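Local coordinates for sulfide-quinone reductase (Aquifex aeolicus, PDB 3HYW), which oxidises hydrogen sulfide with the help of a quinone, using FAD, and builds up polysulfur that is released once it grows long enough, at residues M320-A325 / V413-L418; I328-R333 / D337-R342. All coordinates share one frame; numbering follows the deposited sequence.

Interaction 1. Residues M320-A325 / V413-L418; sequences MAMAVA and VHPIEL
M322 and A323 meet P415 and I416 where helix 314-332 lies against a two-stranded antiparallel sheet, 339-341 with 416-418. This is helix-on-sheet packing, and apolar side chains carry it. M322 and I416 bury the larger shares. The helix belongs to the pyridine nucleotide-disulphide oxidoreductase fold, whose Rossmann-type part binds FAD.

M322 uses two parts of its chain. Its sulfur sits at the CB-CG edge of the proline ring, close to the ring plane, with M322 SD 3.6 Å from P415 CB. The two side chains cross at about a right angle. Closer to the backbone, M322 CB is 3.8 Å from I416 CG2. The same methyl lies 3.7 Å from A323 N, and A323 CB is 3.9 Å from I416 CG2. One branch of I416 thus fits between two consecutive helix residues. The torsion explains this: CG1 sits between the backbone N and the carbonyl carbon (chi1 64°), which leaves CG2 beside the backbone N and directed at the helix.

Further out, P415 also packs on E404 of helix 401-411 and on Q319. I416 touches H326, further along helix 314-332. On another side of that helix, A321 rests on A16, T17 and N20 of helix 12-24. The M322 chain stays extended through chi2 and bends at chi3 (-144°), which brings its terminal CE to 3.9 Å from P415 CB.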
# COMPACT_ATOMS: atom_id res chain seq x y z
N MET A 320 -10.89 19.92 26.93
CA MET A 320 -10.82 21.39 27.03
C MET A 320 -11.76 21.88 28.11
O MET A 320 -11.38 22.70 28.93
CB MET A 320 -11.24 22.06 25.73
CG MET A 320 -10.28 21.92 24.58
SD MET A 320 -11.08 22.50 23.08
CE MET A 320 -9.94 21.92 21.83
N ALA A 321 -12.99 21.38 28.07
CA ALA A 321 -14.03 21.75 29.04
C ALA A 321 -13.65 21.42 30.48
O ALA A 321 -13.87 22.24 31.37
CB ALA A 321 -15.35 21.09 28.66
N MET A 322 -13.10 20.22 30.70
CA MET A 322 -12.65 19.82 32.05
C MET A 322 -11.54 20.73 32.55
O MET A 322 -11.56 21.19 33.69
CB MET A 322 -12.12 18.38 32.07
CG MET A 322 -13.13 17.29 31.78
SD MET A 322 -12.29 15.69 31.77
CE MET A 322 -13.21 14.85 30.48
N ALA A 323 -10.55 20.97 31.68
CA ALA A 323 -9.42 21.84 32.02
C ALA A 323 -9.88 23.26 32.33
O ALA A 323 -9.45 23.84 33.33
CB ALA A 323 -8.39 21.84 30.89
N VAL A 324 -10.76 23.81 31.50
CA VAL A 324 -11.23 25.19 31.67
C VAL A 324 -12.03 25.36 32.96
O VAL A 324 -11.85 26.34 33.69
CB VAL A 324 -12.04 25.67 30.44
CG1 VAL A 324 -12.90 26.90 30.79
CG2 VAL A 324 -11.09 25.97 29.28
N ALA A 325 -12.92 24.41 33.24
CA ALA A 325 -13.69 24.39 34.48
C ALA A 325 -12.80 24.35 35.73
O ALA A 325 -13.03 25.10 36.67
CB ALA A 325 -14.70 23.25 34.48
N VAL A 413 -5.91 6.66 28.86
CA VAL A 413 -6.08 8.11 28.72
C VAL A 413 -6.33 8.81 30.06
O VAL A 413 -7.11 8.33 30.90
CB VAL A 413 -7.14 8.49 27.63
CG1 VAL A 413 -8.22 7.45 27.51
CG2 VAL A 413 -7.75 9.89 27.87
N HIS A 414 -5.62 9.91 30.27
CA HIS A 414 -5.89 10.85 31.34
C HIS A 414 -6.27 12.14 30.63
O HIS A 414 -5.51 12.63 29.79
CB HIS A 414 -4.64 11.06 32.22
CG HIS A 414 -4.18 9.83 32.93
ND1 HIS A 414 -3.41 8.86 32.31
CD2 HIS A 414 -4.36 9.41 34.20
CE1 HIS A 414 -3.15 7.89 33.18
NE2 HIS A 414 -3.71 8.21 34.33
N PRO A 415 -7.46 12.68 30.93
CA PRO A 415 -8.01 13.79 30.12
C PRO A 415 -7.30 15.14 30.27
O PRO A 415 -7.26 15.92 29.32
CB PRO A 415 -9.46 13.87 30.58
CG PRO A 415 -9.47 13.31 31.97
CD PRO A 415 -8.38 12.26 32.01
N ILE A 416 -6.79 15.43 31.47
CA ILE A 416 -6.13 16.71 31.74
C ILE A 416 -4.85 16.48 32.52
O ILE A 416 -4.69 15.46 33.20
CB ILE A 416 -7.07 17.71 32.49
CG1 ILE A 416 -7.46 17.20 33.88
CG2 ILE A 416 -8.32 18.02 31.65
CD1 ILE A 416 -8.34 18.17 34.68
N GLU A 417 -3.92 17.43 32.42
CA GLU A 417 -2.66 17.34 33.13
C GLU A 417 -2.28 18.68 33.74
O GLU A 417 -2.58 19.73 33.17
CB GLU A 417 -1.54 16.83 32.21
CG GLU A 417 -1.28 17.71 30.98
CD GLU A 417 -0.68 16.94 29.81
OE1 GLU A 417 0.08 15.97 30.04
OE2 GLU A 417 -0.96 17.32 28.65
N LEU A 418 -1.64 18.64 34.90
CA LEU A 418 -1.08 19.85 35.50
C LEU A 418 -0.12 20.51 34.52
O LEU A 418 0.71 19.84 33.90
CB LEU A 418 -0.37 19.54 36.82
CG LEU A 418 -1.23 19.51 38.08
CD1 LEU A 418 -0.43 18.98 39.26
CD2 LEU A 418 -1.79 20.89 38.38

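Interaction 2. Residues I328-R333 / D337-R342; sequences IVNDIR and DKYAPR
N330 lays its amide against the backbone of D337 and the ring edge of Y339. This joins the last turns of helix 314-332 to the chain that returns after it, in a compact helix-to-strand connection. The amide nitrogen is the centre of the contact. N330 ND2 donates to D337 O at 3.1 Å, and the bond is nearly straight (168°). The acceptor lies close to the amide plane. The donor, however, stands above the carbonyl plane.

D337 O is gripped twice. K338 NZ curls back to it at 3.0 Å from the opposite face of the carbonyl plane. The lysine chain bends at chi2 (-72°) and again at chi4, and this folds its ammonium group back to the carbonyl of the preceding residue. There K338 NZ also comes within 3.9 Å of N330 CB.

N330 ND2 has a second bond, to a water that accepts from it at 3.0 Å. The bonds of N330 ND2 to D337 O and to the water should fix the rotation of the amide. The water also lies 2.5 Å from Y339 OH, a distance so short that the bridge to the tyrosine is doubtful in detail. N330 ND2 lies 3.6 Å from Y339 CE2, at the ring edge and near its plane. The amide and ring planes are turned 48° apart.

D331 bonds Y100 of strand 100-103 through OD2. Y339 packs on I416 and L418 of strand 416-418, and its ring meets that of H326. The contact is at the surface, although N330 itself is buried. Helix 314-332 lies here between strand 100-103 of the parallel sheet and the two-stranded sheet.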
# COMPACT_ATOMS: atom_id res chain seq x y z
N ILE A 328 -10.92 27.79 36.04
CA ILE A 328 -11.82 28.83 36.57
C ILE A 328 -12.05 28.67 38.08
O ILE A 328 -11.94 29.64 38.85
CB ILE A 328 -13.18 28.84 35.81
CG1 ILE A 328 -12.98 29.40 34.40
CG2 ILE A 328 -14.22 29.67 36.57
CD1 ILE A 328 -14.19 29.22 33.47
N VAL A 329 -12.37 27.45 38.48
CA VAL A 329 -12.62 27.11 39.88
C VAL A 329 -11.38 27.39 40.74
O VAL A 329 -11.48 28.00 41.81
CB VAL A 329 -13.11 25.64 40.00
CG1 VAL A 329 -12.94 25.10 41.40
CG2 VAL A 329 -14.56 25.55 39.55
N ASN A 330 -10.21 26.98 40.25
CA ASN A 330 -8.95 27.21 40.96
C ASN A 330 -8.56 28.68 41.06
O ASN A 330 -7.93 29.09 42.04
CB ASN A 330 -7.82 26.40 40.33
CG ASN A 330 -7.88 24.94 40.70
OD1 ASN A 330 -8.78 24.51 41.42
ND2 ASN A 330 -6.92 24.16 40.20
N ASP A 331 -8.93 29.47 40.06
CA ASP A 331 -8.71 30.92 40.14
C ASP A 331 -9.56 31.52 41.26
O ASP A 331 -9.05 32.27 42.10
CB ASP A 331 -8.98 31.62 38.82
CG ASP A 331 -8.56 33.07 38.85
OD1 ASP A 331 -7.33 33.33 38.78
OD2 ASP A 331 -9.43 33.95 38.95
N ILE A 332 -10.85 31.16 41.28
CA ILE A 332 -11.79 31.60 42.32
C ILE A 332 -11.28 31.26 43.72
O ILE A 332 -11.37 32.08 44.64
CB ILE A 332 -13.21 30.97 42.11
CG1 ILE A 332 -13.85 31.51 40.82
CG2 ILE A 332 -14.12 31.23 43.34
CD1 ILE A 332 -15.14 30.81 40.42
N ARG A 333 -10.75 30.05 43.87
CA ARG A 333 -10.33 29.54 45.18
C ARG A 333 -8.88 29.87 45.54
O ARG A 333 -8.37 29.39 46.55
CB ARG A 333 -10.56 28.02 45.24
CG ARG A 333 -12.03 27.63 45.30
CD ARG A 333 -12.21 26.14 45.19
NE ARG A 333 -13.61 25.76 45.34
CZ ARG A 333 -14.13 24.59 44.94
NH1 ARG A 333 -13.35 23.67 44.37
NH2 ARG A 333 -15.42 24.35 45.12
N ASP A 337 -2.73 25.89 40.86
CA ASP A 337 -2.71 24.77 39.93
C ASP A 337 -3.50 25.11 38.67
O ASP A 337 -4.63 25.59 38.75
CB ASP A 337 -3.30 23.50 40.56
CG ASP A 337 -2.29 22.73 41.40
OD1 ASP A 337 -1.10 23.11 41.42
OD2 ASP A 337 -2.69 21.73 42.03
N LYS A 338 -2.89 24.87 37.51
CA LYS A 338 -3.55 25.08 36.23
C LYS A 338 -3.40 23.85 35.34
O LYS A 338 -2.36 23.19 35.36
CB LYS A 338 -3.01 26.33 35.52
CG LYS A 338 -3.29 27.66 36.26
CD LYS A 338 -4.77 28.06 36.17
CE LYS A 338 -5.14 29.09 37.23
NZ LYS A 338 -5.08 28.52 38.62
N TYR A 339 -4.43 23.58 34.54
CA TYR A 339 -4.49 22.36 33.74
C TYR A 339 -4.55 22.62 32.25
O TYR A 339 -5.19 23.56 31.78
CB TYR A 339 -5.71 21.51 34.14
CG TYR A 339 -5.68 21.07 35.59
CD1 TYR A 339 -5.09 19.87 35.96
CD2 TYR A 339 -6.24 21.87 36.58
CE1 TYR A 339 -5.06 19.47 37.29
CE2 TYR A 339 -6.21 21.49 37.91
CZ TYR A 339 -5.63 20.28 38.25
OH TYR A 339 -5.60 19.89 39.57
N ALA A 340 -3.86 21.75 31.52
CA ALA A 340 -3.96 21.67 30.07
C ALA A 340 -4.69 20.37 29.71
O ALA A 340 -4.48 19.34 30.37
CB ALA A 340 -2.59 21.68 29.46
N PRO A 341 -5.56 20.40 28.68
CA PRO A 341 -6.18 19.17 28.20
C PRO A 341 -5.17 18.29 27.49
O PRO A 341 -4.26 18.80 26.83
CB PRO A 341 -7.23 19.67 27.21
CG PRO A 341 -6.71 20.99 26.73
CD PRO A 341 -6.00 21.59 27.92
N ARG A 342 -5.32 16.98 27.62
CA ARG A 342 -4.50 16.03 26.89
C ARG A 342 -4.65 16.24 25.38
O ARG A 342 -3.67 16.14 24.64
CB ARG A 342 -4.90 14.60 27.27
CG ARG A 342 -4.11 13.50 26.56
CD ARG A 342 -2.64 13.48 26.98
NE ARG A 342 -1.93 12.39 26.32
CZ ARG A 342 -0.66 12.07 26.53
NH1 ARG A 342 0.08 12.75 27.39
NH2 ARG A 342 -0.13 11.05 25.88
O HOH W 1 -6.92 21.35 41.17

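Interactions 1 and 2 share helix 314-332 and the small antiparallel sheet, and their centres are 9 Å apart. Each brings one strand of that sheet to the helix. The strands and their flanking residues are joined by probable backbone hydrogen bonds: E417 N to A340 O at 2.9 Å and P415 O to R342 N at 2.8 Å. L418 CD2 also packs on D337 CG at 3.6 Å. The contacts differ in kind, one apolar and one polar. Interaction 1 is near the quinone, with the M322 side chain about 7 Å from bound decylubiquinone and about 13 Å from FAD. Interaction 2 lies away from these sites, at the C-terminal end of the helix.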